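Local coordinates for CalS10 (Micromonospora echinospora, PDB 6UK5), which binds S-adenosylmethionine and is probably the methyltransferase that acts on an amino pentose during calicheamicin biosynthesis, at residues R33-H38 with W240-G245; E70-R75 with T119-A124. One frame throughout, in Å; residues are numbered along the deposited sequence.

Contact 1 of 2, residues R33-H38 with W240-G245. With SAM (S-adenosylmethionine), chain D; ACT (acetate ion), chain E.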
loop_
_atom_site.group_PDB
_atom_site.type_symbol
_atom_site.label_atom_id
_atom_site.label_comp_id
_atom_site.label_asym_id
_atom_site.label_seq_id
_atom_site.Cartn_x
_atom_site.Cartn_y
_atom_site.Cartn_z
ATOM N N ARG A 33 -1.531 10.296 7.712
ATOM C CA ARG A 33 -0.268 11.007 7.874
ATOM C C ARG A 33 -0.315 12.038 8.992
ATOM O O ARG A 33 0.732 12.597 9.337
ATOM C CB ARG A 33 0.137 11.677 6.559
ATOM C CG ARG A 33 0.729 10.705 5.548
ATOM C CD ARG A 33 1.181 11.402 4.272
ATOM N NE ARG A 33 1.905 10.493 3.383
ATOM C CZ ARG A 33 3.228 10.469 3.229
ATOM N NH1 ARG A 33 4.008 11.315 3.892
ATOM N NH2 ARG A 33 3.777 9.595 2.397
ATOM N N GLY A 34 -1.491 12.308 9.556
ATOM C CA GLY A 34 -1.574 13.105 10.763
ATOM C C GLY A 34 -2.354 14.395 10.628
ATOM O O GLY A 34 -2.267 15.258 11.506
ATOM N N LYS A 35 -3.115 14.553 9.549
ATOM C CA LYS A 35 -3.890 15.771 9.374
ATOM C C LYS A 35 -5.179 15.677 10.177
ATOM O O LYS A 35 -5.855 14.643 10.182
ATOM C CB LYS A 35 -4.206 16.016 7.897
ATOM C CG LYS A 35 -4.868 17.372 7.627
ATOM C CD LYS A 35 -5.010 17.657 6.134
ATOM C CE LYS A 35 -5.761 18.961 5.871
ATOM N NZ LYS A 35 -4.900 20.173 6.020
ATOM N N SER A 36 -5.514 16.765 10.858
ATOM C CA SER A 36 -6.742 16.869 11.639
ATOM C C SER A 36 -7.523 18.061 11.099
ATOM O O SER A 36 -7.243 19.210 11.457
ATOM C CB SER A 36 -6.435 17.019 13.127
ATOM O OG SER A 36 -7.548 17.545 13.826
ATOM N N TRP A 37 -8.501 17.786 10.233
ATOM C CA TRP A 37 -9.395 18.845 9.782
ATOM C C TRP A 37 -10.091 19.507 10.961
ATOM O O TRP A 37 -10.409 20.701 10.911
ATOM C CB TRP A 37 -10.444 18.289 8.818
ATOM C CG TRP A 37 -9.999 18.158 7.392
ATOM C CD1 TRP A 37 -10.143 19.088 6.407
ATOM C CD2 TRP A 37 -9.382 17.017 6.779
ATOM N NE1 TRP A 37 -9.638 18.607 5.224
ATOM C CE2 TRP A 37 -9.166 17.337 5.425
ATOM C CE3 TRP A 37 -8.985 15.760 7.247
ATOM C CZ2 TRP A 37 -8.570 16.448 4.533
ATOM C CZ3 TRP A 37 -8.391 14.878 6.358
ATOM C CH2 TRP A 37 -8.190 15.227 5.017
ATOM N N HIS A 38 -10.339 18.744 12.029
ATOM C CA HIS A 38 -11.052 19.284 13.181
ATOM C C HIS A 38 -10.238 20.365 13.880
ATOM O O HIS A 38 -10.748 21.456 14.158
ATOM C CB HIS A 38 -11.392 18.163 14.161
ATOM C CG HIS A 38 -11.786 18.658 15.517
ATOM N ND1 HIS A 38 -13.042 19.154 15.794
ATOM C CD2 HIS A 38 -11.082 18.752 16.670
ATOM C CE1 HIS A 38 -13.098 19.522 17.061
ATOM N NE2 HIS A 38 -11.921 19.289 17.615
ATOM N N TRP A 240 1.358 28.160 11.377
ATOM C CA TRP A 240 0.034 27.581 11.559
ATOM C C TRP A 240 0.201 26.079 11.754
ATOM O O TRP A 240 1.330 25.590 11.861
ATOM C CB TRP A 240 -0.861 27.919 10.367
ATOM C CG TRP A 240 -2.318 27.804 10.662
ATOM C CD1 TRP A 240 -3.002 28.435 11.660
ATOM C CD2 TRP A 240 -3.282 27.026 9.945
ATOM N NE1 TRP A 240 -4.331 28.090 11.615
ATOM C CE2 TRP A 240 -4.529 27.227 10.570
ATOM C CE3 TRP A 240 -3.212 26.177 8.837
ATOM C CZ2 TRP A 240 -5.695 26.609 10.124
ATOM C CZ3 TRP A 240 -4.371 25.563 8.395
ATOM C CH2 TRP A 240 -5.596 25.783 9.038
ATOM N N LEU A 241 -0.902 25.334 11.810
ATOM C CA LEU A 241 -0.816 23.922 12.157
ATOM C C LEU A 241 -0.357 23.057 10.992
ATOM O O LEU A 241 0.029 21.904 11.210
ATOM C CB LEU A 241 -2.170 23.413 12.650
ATOM C CG LEU A 241 -3.019 24.383 13.474
ATOM C CD1 LEU A 241 -4.312 23.688 13.896
ATOM C CD2 LEU A 241 -2.276 24.962 14.664
ATOM N N THR A 242 -0.385 23.585 9.771
ATOM C CA THR A 242 0.003 22.825 8.593
ATOM C C THR A 242 1.461 23.036 8.214
ATOM O O THR A 242 2.079 22.133 7.637
ATOM C CB THR A 242 -0.887 23.216 7.406
ATOM O OG1 THR A 242 -0.707 24.605 7.104
ATOM C CG2 THR A 242 -2.358 22.972 7.731
ATOM N N GLY A 243 2.018 24.207 8.522
ATOM C CA GLY A 243 3.332 24.610 8.070
ATOM C C GLY A 243 3.304 25.699 7.020
ATOM O O GLY A 243 4.300 26.417 6.859
ATOM N N ARG A 244 2.189 25.840 6.308
ATOM C CA ARG A 244 2.051 26.786 5.212
ATOM C C ARG A 244 1.519 28.147 5.639
ATOM O O ARG A 244 1.295 29.001 4.776
ATOM C CB ARG A 244 1.113 26.208 4.148
ATOM C CG ARG A 244 1.528 24.857 3.603
ATOM C CD ARG A 244 0.451 24.303 2.684
ATOM N NE ARG A 244 -0.639 23.679 3.431
ATOM C CZ ARG A 244 -0.654 22.402 3.808
ATOM N NH1 ARG A 244 0.360 21.599 3.506
ATOM N NH2 ARG A 244 -1.688 21.923 4.486
ATOM N N GLY A 245 1.310 28.376 6.925
ATOM C CA GLY A 245 0.791 29.660 7.337
ATOM C C GLY A 245 -0.645 29.848 6.873
ATOM O O GLY A 245 -1.322 28.921 6.428
HETATM N N SAM D . -11.366 22.293 2.022
HETATM C CA SAM D . -11.024 21.075 1.360
HETATM C C SAM D . -10.386 20.036 2.333
HETATM O O SAM D . -9.489 20.433 3.118
HETATM O OXT SAM D . -10.818 18.869 2.246
HETATM C CB SAM D . -10.065 21.363 0.198
HETATM C CG SAM D . -10.132 20.189 -0.764
HETATM S SD SAM D . -8.628 20.301 -1.757
HETATM C CE SAM D . -8.495 18.620 -2.344
HETATM C "C5'" SAM D . -9.073 21.174 -3.308
HETATM C "C4'" SAM D . -10.552 21.252 -3.707
HETATM O "O4'" SAM D . -10.745 22.417 -4.530
HETATM C "C3'" SAM D . -11.059 20.055 -4.515
HETATM O "O3'" SAM D . -11.984 19.285 -3.753
HETATM C "C2'" SAM D . -11.753 20.676 -5.744
HETATM O "O2'" SAM D . -13.054 20.135 -5.948
HETATM C "C1'" SAM D . -11.823 22.164 -5.399
HETATM N N9 SAM D . -11.702 23.058 -6.543
HETATM C C8 SAM D . -10.658 23.147 -7.429
HETATM N N7 SAM D . -10.789 24.103 -8.315
HETATM C C5 SAM D . -11.999 24.691 -7.989
HETATM C C6 SAM D . -12.704 25.782 -8.534
HETATM N N6 SAM D . -12.296 26.472 -9.602
HETATM N N1 SAM D . -13.866 26.137 -7.944
HETATM C C2 SAM D . -14.292 25.437 -6.889
HETATM N N3 SAM D . -13.722 24.386 -6.296
HETATM C C4 SAM D . -12.573 24.062 -6.897
HETATM C C ACT E . -1.232 18.491 5.092
HETATM O O ACT E . -2.023 19.194 5.774
HETATM O OXT ACT E . -0.389 18.937 4.272
HETATM C CH3 ACT E . -1.295 16.963 5.279
#
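T242 meets K35 through its methyl group, CG2 lying 4.2 Å from K35 NZ at the tip of the extended lysine. The threonine hydroxyl turns elsewhere: OG1 accepts from the backbone N of R244 at 3.2 Å, closing an ST turn, and bonds to E154 as well. Two residues on, R244 crosses K35 at about a right angle, with NZ in the plane of the guanidinium at its edge. An acetate, probably from the crystallisation liquor, joins the two cations. R244 NH1 reaches acetate OXT at 2.9 Å and NH2 reaches acetate O at 3.0 Å, while K35 NZ donates to the same O, also at 3.0 Å. Salt bridges from R244 NE to E154 and from K35 NZ to E40 probably help to balance the positive charge. In K35 the bend at chi4 (80°) turns NZ toward the acetate and R244, while CE lies over one face of W37, 3.8 Å above the plane and offset toward the rim. The W37 ring meets S-adenosylmethionine edge-on: NE1 donates in plane to the ligand's carboxylate O (2.8 Å, 162°). With an alanine at W37, the carboxylate is likely to lose this N-H donor and K35 CE the ring face it lies over. The contact joins the lead-in to helix 37-51 with the loop linking antiparallel strands 232-237 and 246-251 of a class I methyltransferase fold, beside the cofactor's methionine end.

Contact 2 of 2, residues E70-R75 with T119-A124. With SAM (S-adenosylmethionine), chain D.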
loop_
_atom_site.group_PDB
_atom_site.type_symbol
_atom_site.label_atom_id
_atom_site.label_comp_id
_atom_site.label_asym_id
_atom_site.label_seq_id
_atom_site.Cartn_x
_atom_site.Cartn_y
_atom_site.Cartn_z
ATOM N N GLU A 70 -17.674 20.254 8.611
ATOM C CA GLU A 70 -18.257 19.464 9.689
ATOM C C GLU A 70 -18.006 20.100 11.050
ATOM O O GLU A 70 -18.910 20.166 11.890
ATOM C CB GLU A 70 -17.693 18.043 9.663
ATOM C CG GLU A 70 -18.311 17.128 10.708
ATOM C CD GLU A 70 -18.040 15.664 10.445
ATOM O OE1 GLU A 70 -16.981 15.170 10.881
ATOM O OE2 GLU A 70 -18.882 15.007 9.798
ATOM N N THR A 71 -16.784 20.579 11.286
ATOM C CA THR A 71 -16.475 21.204 12.566
ATOM C C THR A 71 -16.921 22.661 12.607
ATOM O O THR A 71 -17.261 23.166 13.682
ATOM C CB THR A 71 -14.979 21.088 12.861
ATOM O OG1 THR A 71 -14.621 19.704 12.967
ATOM C CG2 THR A 71 -14.640 21.779 14.173
ATOM N N PHE A 72 -16.916 23.355 11.466
ATOM C CA PHE A 72 -17.411 24.727 11.447
ATOM C C PHE A 72 -18.876 24.787 11.864
ATOM O O PHE A 72 -19.303 25.740 12.527
ATOM C CB PHE A 72 -17.231 25.342 10.055
ATOM C CG PHE A 72 -15.834 25.838 9.776
ATOM C CD1 PHE A 72 -15.201 25.528 8.583
ATOM C CD2 PHE A 72 -15.163 26.629 10.697
ATOM C CE1 PHE A 72 -13.922 25.986 8.320
ATOM C CE2 PHE A 72 -13.884 27.089 10.439
ATOM C CZ PHE A 72 -13.264 26.768 9.249
ATOM N N ALA A 73 -19.666 23.776 11.479
ATOM C CA ALA A 73 -21.090 23.786 11.801
ATOM C C ALA A 73 -21.327 23.752 13.305
ATOM O O ALA A 73 -22.283 24.362 13.798
ATOM C CB ALA A 73 -21.791 22.602 11.130
ATOM N N THR A 74 -20.467 23.054 14.051
ATOM C CA THR A 74 -20.564 23.036 15.505
ATOM C C THR A 74 -20.200 24.375 16.133
ATOM O O THR A 74 -20.430 24.561 17.332
ATOM C CB THR A 74 -19.649 21.957 16.093
ATOM O OG1 THR A 74 -18.301 22.442 16.131
ATOM C CG2 THR A 74 -19.702 20.681 15.256
ATOM N N ARG A 75 -19.645 25.304 15.354
ATOM C CA ARG A 75 -19.117 26.558 15.869
ATOM C C ARG A 75 -19.839 27.791 15.343
ATOM O O ARG A 75 -19.770 28.842 15.990
ATOM C CB ARG A 75 -17.620 26.664 15.532
ATOM C CG ARG A 75 -16.782 25.526 16.121
ATOM C CD ARG A 75 -16.630 25.628 17.633
ATOM N NE ARG A 75 -16.117 26.932 18.043
ATOM C CZ ARG A 75 -14.824 27.242 18.105
ATOM N NH1 ARG A 75 -13.899 26.343 17.790
ATOM N NH2 ARG A 75 -14.452 28.455 18.482
ATOM N N THR A 119 -13.886 30.936 3.901
ATOM C CA THR A 119 -12.630 30.217 4.044
ATOM C C THR A 119 -12.298 29.464 2.763
ATOM O O THR A 119 -13.185 29.069 2.000
ATOM C CB THR A 119 -12.669 29.230 5.217
ATOM O OG1 THR A 119 -13.535 28.133 4.899
ATOM C CG2 THR A 119 -13.166 29.910 6.484
ATOM N N CYS A 120 -10.996 29.277 2.538
ATOM C CA CYS A 120 -10.463 28.593 1.357
ATOM C C CYS A 120 -9.175 27.913 1.823
ATOM O O CYS A 120 -8.106 28.528 1.826
ATOM C CB CYS A 120 -10.211 29.559 0.209
ATOM S SG CYS A 120 -9.882 28.776 -1.396
ATOM N N LEU A 121 -9.290 26.648 2.221
ATOM C CA LEU A 121 -8.258 25.992 3.007
ATOM C C LEU A 121 -7.670 24.796 2.266
ATOM O O LEU A 121 -8.232 24.293 1.290
ATOM C CB LEU A 121 -8.822 25.531 4.362
ATOM C CG LEU A 121 -9.702 26.551 5.090
ATOM C CD1 LEU A 121 -10.475 25.890 6.225
ATOM C CD2 LEU A 121 -8.885 27.729 5.602
ATOM N N PHE A 122 -6.516 24.349 2.767
ATOM C CA PHE A 122 -5.779 23.215 2.208
ATOM C C PHE A 122 -5.396 23.469 0.750
ATOM O O PHE A 122 -5.542 22.603 -0.114
ATOM C CB PHE A 122 -6.581 21.915 2.353
ATOM C CG PHE A 122 -5.737 20.654 2.362
ATOM C CD1 PHE A 122 -4.371 20.698 2.598
ATOM C CD2 PHE A 122 -6.327 19.420 2.144
ATOM C CE1 PHE A 122 -3.615 19.546 2.611
ATOM C CE2 PHE A 122 -5.571 18.261 2.154
ATOM C CZ PHE A 122 -4.213 18.326 2.387
ATOM N N THR A 123 -4.883 24.673 0.481
ATOM C CA THR A 123 -4.300 25.018 -0.819
ATOM C C THR A 123 -5.309 24.883 -1.956
ATOM O O THR A 123 -4.941 24.556 -3.086
ATOM C CB THR A 123 -3.062 24.164 -1.123
ATOM O OG1 THR A 123 -3.464 22.836 -1.491
ATOM C CG2 THR A 123 -2.139 24.101 0.090
ATOM N N ALA A 124 -6.589 25.124 -1.669
ATOM C CA ALA A 124 -7.610 24.966 -2.699
ATOM C C ALA A 124 -7.423 25.977 -3.824
ATOM O O ALA A 124 -7.602 25.644 -5.003
ATOM C CB ALA A 124 -9.002 25.101 -2.080
HETATM N N SAM D . -11.366 22.293 2.022
HETATM C CA SAM D . -11.024 21.075 1.360
HETATM C C SAM D . -10.386 20.036 2.333
HETATM O O SAM D . -9.489 20.433 3.118
HETATM O OXT SAM D . -10.818 18.869 2.246
HETATM C CB SAM D . -10.065 21.363 0.198
HETATM C CG SAM D . -10.132 20.189 -0.764
HETATM S SD SAM D . -8.628 20.301 -1.757
HETATM C CE SAM D . -8.495 18.620 -2.344
HETATM C "C5'" SAM D . -9.073 21.174 -3.308
HETATM C "C4'" SAM D . -10.552 21.252 -3.707
HETATM O "O4'" SAM D . -10.745 22.417 -4.530
HETATM C "C3'" SAM D . -11.059 20.055 -4.515
HETATM O "O3'" SAM D . -11.984 19.285 -3.753
HETATM C "C2'" SAM D . -11.753 20.676 -5.744
HETATM O "O2'" SAM D . -13.054 20.135 -5.948
HETATM C "C1'" SAM D . -11.823 22.164 -5.399
HETATM N N9 SAM D . -11.702 23.058 -6.543
HETATM C C8 SAM D . -10.658 23.147 -7.429
HETATM N N7 SAM D . -10.789 24.103 -8.315
HETATM C C5 SAM D . -11.999 24.691 -7.989
HETATM C C6 SAM D . -12.704 25.782 -8.534
HETATM N N6 SAM D . -12.296 26.472 -9.602
HETATM N N1 SAM D . -13.866 26.137 -7.944
HETATM C C2 SAM D . -14.292 25.437 -6.889
HETATM N N3 SAM D . -13.722 24.386 -6.296
HETATM C C4 SAM D . -12.573 24.062 -6.897
#
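F72 and L121 both set CG opposite their own carbonyl carbon, F72 with chi1 at -80° and L121 at -45°, and from these positions the two side chains run at each other from opposite directions. They meet where the phenyl edge faces the leucine branch: L121 CD1 sits near the plane of the ring, 4.0 Å from F72 CE1, a plain apolar contact. T119 also points back at the ring from the opposite direction, meeting CE1 and CZ. Its methyl CG2 lies 4.2 Å from F72 CZ, and its OG1 approaches F72 CE1 obliquely at 4.1 Å. That hydroxyl, although set in an apolar neighbourhood, has a polar partner in D60, to which it is hydrogen-bonded. F72 also rests on L58 and V44, so strand 57-61 and helix 37-51 help to enclose the ring, while V152 touches T119 and L121. R75 N bonds to F72 O at 2.9 Å, and the T74 hydroxyl donates back to T71 O at 2.8 Å, tilted 17° from the carbonyl plane.

Beyond L121 the second segment reaches the cofactor. L121 O lies 3.6 Å from S-adenosylmethionine CB. F122 CB comes to 3.4 Å from S-adenosylmethionine O, which lies near the plane of the F122 ring, at its edge. F122 N donates to E154. Here helix 67-73 packs on the parallel part of the mixed sheet against the end of strand 115-120, whose neighbour, strand 57-61, leads into the helix: the Rossmann-like core of class I methyltransferases, with the cofactor at the carboxyl ends of the strands.

Contact 2 is core and contact 1 is surface, yet both reach the same S-adenosylmethionine from different sides of its methionine end. In the buried contact 70-75/119-124 the work is done by carbon against carbon; in 33-38/240-245 it is done by cations collected round an anion, with few direct contacts and no hydrogen bond between the segments. Helix 37-51 serves both, since V44 packs against F72 and against W240. Two seams tie the contacts together. H38 ND1 probably hydrogen-bonds to T71 OG1, and the ring of F122 takes K35 as a cation-pi partner with R244 packed alongside. E154 is a partner shared by both contacts.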